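Local coordinates for type IV pilus biogenesis protein PilB (Streptococcus sanguinis, PDB 7B7P) that serves as a minor pilin of type IV pili with a direct role in adhesion, carrying a metal-binding von Willebrand factor A-like module, at residues D260-G265 with K277-L282; V365-F370 with D385-G390; R295-G300 with Y329-Y334. All coordinates share one frame; numbering follows the deposited sequence.

Contact 1 (D260-G265 with K277-L282); sequences DGLRYG and KYIVLL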
loop_
_atom_site.group_PDB
_atom_site.type_symbol
_atom_site.label_atom_id
_atom_site.label_comp_id
_atom_site.label_asym_id
_atom_site.label_seq_id
_atom_site.Cartn_x
_atom_site.Cartn_y
_atom_site.Cartn_z
ATOM N N ASP A 260 8.304 -13.895 14.949
ATOM C CA ASP A 260 7.205 -14.842 15.139
ATOM C C ASP A 260 5.868 -14.187 14.810
ATOM O O ASP A 260 5.000 -14.813 14.185
ATOM C CB ASP A 260 7.209 -15.432 16.558
ATOM C CG ASP A 260 6.458 -16.789 16.644
ATOM O OD1 ASP A 260 6.316 -17.488 15.623
ATOM O OD2 ASP A 260 5.966 -17.149 17.734
ATOM N N GLY A 261 5.687 -12.919 15.193
ATOM C CA GLY A 261 4.465 -12.235 14.826
ATOM C C GLY A 261 4.281 -12.192 13.324
ATOM O O GLY A 261 3.179 -12.433 12.809
ATOM N N LEU A 262 5.372 -11.901 12.601
ATOM C CA LEU A 262 5.325 -11.810 11.150
ATOM C C LEU A 262 5.028 -13.167 10.532
ATOM O O LEU A 262 4.348 -13.253 9.496
ATOM C CB LEU A 262 6.652 -11.249 10.621
ATOM C CG LEU A 262 6.676 -10.992 9.104
ATOM C CD1 LEU A 262 5.739 -9.828 8.715
ATOM C CD2 LEU A 262 8.085 -10.728 8.612
ATOM N N ARG A 263 5.539 -14.236 11.149
ATOM C CA ARG A 263 5.255 -15.579 10.660
ATOM C C ARG A 263 3.764 -15.866 10.720
ATOM O O ARG A 263 3.166 -16.320 9.736
ATOM C CB ARG A 263 6.048 -16.620 11.465
ATOM C CG ARG A 263 5.746 -18.070 11.058
ATOM C CD ARG A 263 6.768 -19.034 11.665
ATOM N NE ARG A 263 6.697 -19.120 13.132
ATOM C CZ ARG A 263 6.781 -20.274 13.798
ATOM N NH1 ARG A 263 6.925 -21.413 13.122
ATOM N NH2 ARG A 263 6.722 -20.300 15.123
ATOM N N TYR A 264 3.140 -15.609 11.874
ATOM C CA TYR A 264 1.700 -15.834 11.974
ATOM C C TYR A 264 0.951 -14.975 10.962
ATOM O O TYR A 264 0.070 -15.467 10.249
ATOM C CB TYR A 264 1.219 -15.529 13.379
ATOM C CG TYR A 264 1.447 -16.640 14.394
ATOM C CD1 TYR A 264 2.706 -17.209 14.562
ATOM C CD2 TYR A 264 0.410 -17.084 15.214
ATOM C CE1 TYR A 264 2.926 -18.190 15.501
ATOM C CE2 TYR A 264 0.619 -18.072 16.159
ATOM C CZ TYR A 264 1.879 -18.618 16.300
ATOM O OH TYR A 264 2.121 -19.603 17.231
ATOM N N GLY A 265 1.324 -13.696 10.858
ATOM C CA GLY A 265 0.678 -12.825 9.896
ATOM C C GLY A 265 0.761 -13.344 8.482
ATOM O O GLY A 265 -0.254 -13.469 7.796
ATOM N N LYS A 277 -2.588 -8.239 -0.653
ATOM C CA LYS A 277 -2.334 -8.729 0.699
ATOM C C LYS A 277 -1.352 -7.823 1.427
ATOM O O LYS A 277 -0.337 -7.407 0.860
ATOM C CB LYS A 277 -1.791 -10.170 0.678
ATOM C CG LYS A 277 -2.712 -11.180 0.008
ATOM C CD LYS A 277 -2.040 -12.555 -0.048
ATOM C CE LYS A 277 -2.801 -13.505 -0.962
ATOM N NZ LYS A 277 -2.856 -14.857 -0.406
ATOM N N TYR A 278 -1.627 -7.579 2.702
ATOM C CA TYR A 278 -0.909 -6.564 3.458
ATOM C C TYR A 278 -0.606 -7.042 4.868
ATOM O O TYR A 278 -1.460 -7.641 5.525
ATOM C CB TYR A 278 -1.730 -5.267 3.540
ATOM C CG TYR A 278 -1.930 -4.600 2.199
ATOM C CD1 TYR A 278 -0.919 -3.839 1.621
ATOM C CD2 TYR A 278 -3.126 -4.739 1.507
ATOM C CE1 TYR A 278 -1.096 -3.228 0.416
ATOM C CE2 TYR A 278 -3.309 -4.134 0.291
ATOM C CZ TYR A 278 -2.294 -3.382 -0.253
ATOM O OH TYR A 278 -2.483 -2.787 -1.474
ATOM N N ILE A 279 0.599 -6.728 5.342
ATOM C CA ILE A 279 0.939 -6.794 6.761
ATOM C C ILE A 279 1.077 -5.373 7.305
ATOM O O ILE A 279 1.756 -4.531 6.707
ATOM C CB ILE A 279 2.234 -7.588 6.992
ATOM C CG1 ILE A 279 2.057 -9.036 6.536
ATOM C CG2 ILE A 279 2.673 -7.483 8.462
ATOM C CD1 ILE A 279 1.490 -9.954 7.604
ATOM N N VAL A 280 0.460 -5.112 8.444
ATOM C CA VAL A 280 0.686 -3.880 9.189
ATOM C C VAL A 280 1.252 -4.302 10.520
ATOM O O VAL A 280 0.543 -4.872 11.354
ATOM C CB VAL A 280 -0.592 -3.044 9.368
ATOM C CG1 VAL A 280 -0.331 -1.872 10.307
ATOM C CG2 VAL A 280 -1.059 -2.566 8.019
ATOM N N LEU A 281 2.533 -4.054 10.709
ATOM C CA LEU A 281 3.244 -4.524 11.880
ATOM C C LEU A 281 3.558 -3.325 12.754
ATOM O O LEU A 281 4.161 -2.364 12.284
ATOM C CB LEU A 281 4.527 -5.248 11.470
ATOM C CG LEU A 281 5.186 -6.009 12.616
ATOM C CD1 LEU A 281 5.904 -7.223 12.068
ATOM C CD2 LEU A 281 6.155 -5.109 13.331
ATOM N N LEU A 282 3.173 -3.396 14.021
ATOM C CA LEU A 282 3.398 -2.320 14.973
ATOM C C LEU A 282 4.300 -2.832 16.082
ATOM O O LEU A 282 4.004 -3.858 16.683
ATOM C CB LEU A 282 2.072 -1.812 15.557
ATOM C CG LEU A 282 2.292 -0.577 16.423
ATOM C CD1 LEU A 282 1.183 0.477 16.195
ATOM C CD2 LEU A 282 2.391 -0.963 17.885
#
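The contact belongs to the core of the von Willebrand factor A-like domain, where L262 and G265 of helix 258-270 pack on I279 and L281 of strand 276-283. The helix leads into the strand through a short connection. The two segments run nearly antiparallel, at 155°, and their axes come within 9.7 Å.

I279 is the main side chain on the strand side. Its two ends do different work. CD1 reaches the helix backbone and lies 3.6 Å from G265 C. G265 has no side chain, so this methyl rests directly on the main chain. The CG2 branch turns to the leucine and lies 3.9 Å from L262 CD1. L262 starts out alongside the strand rather than at it. Its CG is anti to the backbone N (chi1 -175°), and CD1 is the methyl that comes in. The same methyl reaches L281, with L262 CD1 4.2 Å from L281 CD1. No hydrogen bond crosses between the segments.

On the helix, R263 points away from the strand and grips D260 side-on with two nitrogens, both on one oxygen. R263 NH2 is 2.9 Å from D260 OD1, and R263 NE is 3.0 Å from D260 OD1. The oxygen lies almost in the guanidinium plane. D260 OD2 accepts from A223 N, and R263 NH1 donates to S322 O, so the pair is tied to the start of strand 223-228 and to the loop at S322.

Helix 341-358 packs on R263 through Y350, V354 and F358. Strand 276-283 lies between parallel strands 162-169 and 364-370, and I279 also touches V365 of the latter.

Contact 2 (V365-F370 with D385-G390); sequences VNVIGF and DRIGEG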
loop_
_atom_site.group_PDB
_atom_site.type_symbol
_atom_site.label_atom_id
_atom_site.label_comp_id
_atom_site.label_asym_id
_atom_site.label_seq_id
_atom_site.Cartn_x
_atom_site.Cartn_y
_atom_site.Cartn_z
ATOM N N VAL A 365 4.598 -4.712 3.241
ATOM C CA VAL A 365 4.660 -4.732 4.698
ATOM C C VAL A 365 4.886 -3.306 5.190
ATOM O O VAL A 365 5.914 -2.689 4.883
ATOM C CB VAL A 365 5.764 -5.664 5.227
ATOM C CG1 VAL A 365 5.775 -5.631 6.769
ATOM C CG2 VAL A 365 5.587 -7.101 4.679
ATOM N N ASN A 366 3.943 -2.802 5.979
ATOM C CA ASN A 366 4.083 -1.540 6.692
ATOM C C ASN A 366 4.538 -1.833 8.117
ATOM O O ASN A 366 3.935 -2.660 8.809
ATOM C CB ASN A 366 2.759 -0.763 6.718
ATOM C CG ASN A 366 2.422 -0.112 5.374
ATOM O OD1 ASN A 366 2.788 1.035 5.122
ATOM N ND2 ASN A 366 1.711 -0.835 4.526
ATOM N N VAL A 367 5.612 -1.178 8.537
ATOM C CA VAL A 367 6.103 -1.265 9.905
ATOM C C VAL A 367 5.963 0.096 10.572
ATOM O O VAL A 367 6.393 1.118 10.022
ATOM C CB VAL A 367 7.558 -1.750 9.940
ATOM C CG1 VAL A 367 8.025 -1.938 11.387
ATOM C CG2 VAL A 367 7.669 -3.036 9.156
ATOM N N ILE A 368 5.388 0.098 11.765
ATOM C CA ILE A 368 5.164 1.304 12.542
ATOM C C ILE A 368 5.964 1.181 13.824
ATOM O O ILE A 368 5.645 0.343 14.683
ATOM C CB ILE A 368 3.679 1.521 12.845
ATOM C CG1 ILE A 368 2.867 1.571 11.553
ATOM C CG2 ILE A 368 3.476 2.797 13.650
ATOM C CD1 ILE A 368 1.370 1.448 11.814
ATOM N N GLY A 369 7.003 2.013 13.957
ATOM C CA GLY A 369 7.622 2.287 15.246
ATOM C C GLY A 369 6.774 3.231 16.094
ATOM O O GLY A 369 6.607 4.409 15.765
ATOM N N PHE A 370 6.228 2.729 17.192
ATOM C CA PHE A 370 5.288 3.470 18.017
ATOM C C PHE A 370 5.881 3.632 19.424
ATOM O O PHE A 370 5.661 2.812 20.318
ATOM C CB PHE A 370 3.938 2.756 18.019
ATOM C CG PHE A 370 2.876 3.450 18.843
ATOM C CD1 PHE A 370 2.510 4.759 18.566
ATOM C CD2 PHE A 370 2.246 2.786 19.880
ATOM C CE1 PHE A 370 1.536 5.408 19.314
ATOM C CE2 PHE A 370 1.263 3.424 20.642
ATOM C CZ PHE A 370 0.906 4.747 20.353
ATOM N N ASP A 385 13.881 -3.011 6.710
ATOM C CA ASP A 385 14.800 -3.310 5.619
ATOM C C ASP A 385 15.099 -4.803 5.541
ATOM O O ASP A 385 15.179 -5.365 4.444
ATOM C CB ASP A 385 16.099 -2.525 5.796
ATOM C CG ASP A 385 15.915 -1.021 5.649
ATOM O OD1 ASP A 385 14.833 -0.566 5.191
ATOM O OD2 ASP A 385 16.883 -0.286 5.973
ATOM N N ARG A 386 15.287 -5.460 6.694
ATOM C CA ARG A 386 15.493 -6.905 6.683
ATOM C C ARG A 386 14.253 -7.633 6.169
ATOM O O ARG A 386 14.360 -8.553 5.352
ATOM C CB ARG A 386 15.876 -7.414 8.075
ATOM C CG ARG A 386 16.675 -8.695 8.036
ATOM C CD ARG A 386 18.054 -8.447 7.449
ATOM N NE ARG A 386 18.793 -7.568 8.349
ATOM C CZ ARG A 386 19.630 -8.015 9.276
ATOM N NH1 ARG A 386 19.851 -9.329 9.386
ATOM N NH2 ARG A 386 20.240 -7.156 10.083
ATOM N N ILE A 387 13.064 -7.230 6.627
ATOM C CA ILE A 387 11.833 -7.813 6.089
ATOM C C ILE A 387 11.777 -7.632 4.569
ATOM O O ILE A 387 11.256 -8.494 3.850
ATOM C CB ILE A 387 10.599 -7.198 6.800
ATOM C CG1 ILE A 387 10.547 -7.594 8.291
ATOM C CG2 ILE A 387 9.278 -7.585 6.093
ATOM C CD1 ILE A 387 9.357 -6.938 9.045
ATOM N N GLY A 388 12.356 -6.540 4.055
ATOM C CA GLY A 388 12.424 -6.259 2.625
ATOM C C GLY A 388 13.246 -7.255 1.815
ATOM O O GLY A 388 13.035 -7.368 0.607
ATOM N N GLU A 389 14.158 -7.995 2.451
ATOM C CA GLU A 389 14.829 -9.096 1.762
ATOM C C GLU A 389 13.857 -10.131 1.211
ATOM O O GLU A 389 14.228 -10.880 0.299
ATOM C CB GLU A 389 15.799 -9.810 2.697
ATOM C CG GLU A 389 16.975 -8.950 3.126
ATOM C CD GLU A 389 17.934 -9.742 3.977
ATOM O OE1 GLU A 389 17.501 -10.799 4.516
ATOM O OE2 GLU A 389 19.108 -9.320 4.103
ATOM N N GLY A 390 12.636 -10.208 1.750
ATOM C CA GLY A 390 11.669 -11.117 1.175
ATOM C C GLY A 390 11.060 -10.686 -0.154
ATOM O O GLY A 390 10.162 -11.375 -0.651
#
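No flat group takes part across this contact: V365, V367 and I387 meet with aliphatic carbons alone, so there is no ring face or edge to assign. I387 points from the helix toward the strand, and the two valines point back at it. Its methyl CG2 is set against the branched end of V365. I387 CG2 is 4.0 Å from V365 CG2 and 4.1 Å from V365 CG1. The methyl thus faces the fork of the valine rather than one tip. The two side chains cross at about a right angle. The longer branch of I387 serves the next inward-facing residue of the strand. CG1 is anti to the carbonyl carbon (chi1 -66°), and the extended chi2 of 177° carries the end onward to V367. There I387 CD1 is 4.3 Å from V367 CG2, a looser touch.

These residues join the first two elements of a beta-alpha-beta unit: strand 364-370, helix 380-388 and strand 393-399. The two strands are parallel neighbours, and V367 also touches Y396 on the second. The other face of strand 364-370 belongs to helix 402-424, where I368 meets T408 and F409.

E389 N donates to R386 O at 3.0 Å and, weakly, to D385 O. G390 N donates to I387 O, also at 3.0 Å. I387 O additionally accepts from S355 OG of helix 341-358. R386 makes a salt bridge to E345 of that same helix, on a side of helix 380-388 that does not meet the strand.

Contact 3 (R295-G300 with Y329-Y334); sequences RALYAG and YSRLGY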
loop_
_atom_site.group_PDB
_atom_site.type_symbol
_atom_site.label_atom_id
_atom_site.label_comp_id
_atom_site.label_asym_id
_atom_site.label_seq_id
_atom_site.Cartn_x
_atom_site.Cartn_y
_atom_site.Cartn_z
ATOM N N ARG A 295 16.028 -28.536 15.684
ATOM C CA ARG A 295 17.360 -28.923 15.217
ATOM C C ARG A 295 18.481 -28.194 15.948
ATOM O O ARG A 295 19.626 -28.675 15.954
ATOM C CB ARG A 295 17.523 -28.636 13.713
ATOM C CG ARG A 295 16.916 -29.641 12.721
ATOM C CD ARG A 295 16.826 -28.972 11.345
ATOM N NE ARG A 295 15.866 -29.582 10.435
ATOM C CZ ARG A 295 16.097 -30.683 9.719
ATOM N NH1 ARG A 295 17.265 -31.326 9.796
ATOM N NH2 ARG A 295 15.147 -31.152 8.917
ATOM N N ALA A 296 18.202 -27.021 16.517
ATOM C CA ALA A 296 19.248 -26.218 17.140
ATOM C C ALA A 296 19.516 -26.622 18.582
ATOM O O ALA A 296 20.487 -26.124 19.166
ATOM C CB ALA A 296 18.890 -24.727 17.081
ATOM N N LEU A 297 18.700 -27.531 19.139
ATOM C CA LEU A 297 18.848 -28.048 20.505
ATOM C C LEU A 297 19.850 -29.207 20.532
ATOM O O LEU A 297 19.496 -30.384 20.614
ATOM C CB LEU A 297 17.498 -28.495 21.052
ATOM C CG LEU A 297 16.384 -27.453 21.082
ATOM C CD1 LEU A 297 15.231 -27.907 21.969
ATOM C CD2 LEU A 297 16.955 -26.129 21.548
ATOM N N TYR A 298 21.129 -28.860 20.467
ATOM C CA TYR A 298 22.208 -29.827 20.545
ATOM C C TYR A 298 23.299 -29.268 21.443
ATOM O O TYR A 298 23.392 -28.054 21.650
ATOM C CB TYR A 298 22.786 -30.170 19.145
ATOM C CG TYR A 298 23.430 -29.015 18.377
ATOM C CD1 TYR A 298 24.773 -28.679 18.567
ATOM C CD2 TYR A 298 22.698 -28.271 17.450
ATOM C CE1 TYR A 298 25.366 -27.622 17.874
ATOM C CE2 TYR A 298 23.286 -27.215 16.729
ATOM C CZ TYR A 298 24.615 -26.886 16.952
ATOM O OH TYR A 298 25.197 -25.830 16.247
ATOM N N ALA A 299 24.103 -30.182 22.000
ATOM C CA ALA A 299 25.445 -29.904 22.510
ATOM C C ALA A 299 25.578 -28.619 23.305
ATOM O O ALA A 299 24.831 -28.381 24.258
ATOM C CB ALA A 299 26.447 -29.840 21.360
ATOM N N GLY A 300 26.554 -27.794 22.934
ATOM C CA GLY A 300 26.712 -26.505 23.577
ATOM C C GLY A 300 26.230 -25.381 22.685
ATOM O O GLY A 300 26.914 -24.367 22.510
ATOM N N TYR A 329 9.492 -22.855 25.617
ATOM C CA TYR A 329 10.515 -22.035 26.256
ATOM C C TYR A 329 11.927 -22.495 25.876
ATOM O O TYR A 329 12.847 -21.672 25.766
ATOM C CB TYR A 329 10.332 -22.029 27.783
ATOM C CG TYR A 329 11.465 -21.294 28.463
ATOM C CD1 TYR A 329 11.495 -19.899 28.492
ATOM C CD2 TYR A 329 12.549 -21.988 29.011
ATOM C CE1 TYR A 329 12.557 -19.216 29.074
ATOM C CE2 TYR A 329 13.607 -21.316 29.593
ATOM C CZ TYR A 329 13.603 -19.926 29.623
ATOM O OH TYR A 329 14.652 -19.244 30.201
ATOM N N SER A 330 12.122 -23.797 25.653
ATOM C CA SER A 330 13.460 -24.260 25.304
ATOM C C SER A 330 13.909 -23.770 23.929
ATOM O O SER A 330 15.105 -23.805 23.628
ATOM C CB SER A 330 13.524 -25.787 25.351
ATOM O OG SER A 330 12.423 -26.336 24.664
ATOM N N ARG A 331 12.996 -23.323 23.075
ATOM C CA ARG A 331 13.418 -22.873 21.757
ATOM C C ARG A 331 13.594 -21.354 21.663
ATOM O O ARG A 331 13.851 -20.834 20.568
ATOM C CB ARG A 331 12.441 -23.398 20.717
ATOM C CG ARG A 331 12.533 -24.920 20.625
ATOM C CD ARG A 331 11.862 -25.490 19.401
ATOM N NE ARG A 331 10.422 -25.338 19.473
ATOM C CZ ARG A 331 9.738 -24.359 18.865
ATOM N NH1 ARG A 331 10.361 -23.436 18.126
ATOM N NH2 ARG A 331 8.422 -24.316 18.957
ATOM N N LEU A 332 13.551 -20.648 22.796
ATOM C CA LEU A 332 13.445 -19.197 22.829
ATOM C C LEU A 332 14.820 -18.590 23.035
ATOM O O LEU A 332 15.479 -18.853 24.041
ATOM C CB LEU A 332 12.495 -18.738 23.941
ATOM C CG LEU A 332 12.301 -17.220 24.080
ATOM C CD1 LEU A 332 11.502 -16.665 22.907
ATOM C CD2 LEU A 332 11.620 -16.830 25.403
ATOM N N GLY A 333 15.257 -17.777 22.079
ATOM C CA GLY A 333 16.358 -16.861 22.323
ATOM C C GLY A 333 15.774 -15.533 22.773
ATOM O O GLY A 333 14.754 -15.090 22.256
ATOM N N TYR A 334 16.406 -14.914 23.773
ATOM C CA TYR A 334 15.902 -13.633 24.255
ATOM C C TYR A 334 16.923 -12.949 25.146
ATOM O O TYR A 334 17.788 -13.594 25.737
ATOM C CB TYR A 334 14.603 -13.787 25.021
ATOM C CG TYR A 334 14.767 -14.509 26.323
ATOM C CD1 TYR A 334 14.867 -15.899 26.347
ATOM C CD2 TYR A 334 14.806 -13.821 27.526
ATOM C CE1 TYR A 334 15.006 -16.596 27.546
ATOM C CE2 TYR A 334 14.939 -14.503 28.738
ATOM C CZ TYR A 334 15.045 -15.900 28.734
ATOM O OH TYR A 334 15.176 -16.618 29.900
#
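L297 is the centre of an inverse gamma turn (phi -84°, psi 77°), and it faces the short 3-10 turn at Y329-R331. Its side chain makes the whole contact. CG is anti to the carbonyl carbon (chi1 -57°), and the two methyls divide the work. L297 CD2 lies 3.6 Å from the backbone oxygen S330 O. L297 CD1 lies 4.2 Å from S330 OG and also 4.2 Å from R331 CG. The leucine therefore leans on the serine and on the aliphatic base of the arginine.

The polar end of R331 is engaged elsewhere: it bonds V292 O and G326 O and makes a salt bridge to D320. Within 329-334, Y329 OH and Y334 OH share a hydrogen bond of 2.7 Å, which joins the 3-10 turn to the strand that follows. L297 also touches F314 of strand 311-314. It meets a crystal neighbour too, which may influence its position.

No hydrogen bond or salt bridge links the two segments. The contact is a partly exposed van der Waals one, with hydrocarbon set against a carbonyl, a hydroxyl and the CG of R331, so it has little directional hold.

In the fold
The three contacts follow one another along the chain; none nests in or crosses another. Contact 1 comes first and closes the short connection from helix 258-270 to strand 276-283. Contact 3 then closes the excursion between 300 and 329, which includes strands 302-305 and 311-314 of the small antiparallel sheet. Contact 2 comes last and closes the link from strand 364-370 to helix 380-388. Contacts 1 and 2 meet in the main sheet, where L281 N and O probably bond N366 O and I368 N. Both helices pack on the same face of it. Contact 3 stands apart, its centre about 24 Å from that of contact 1.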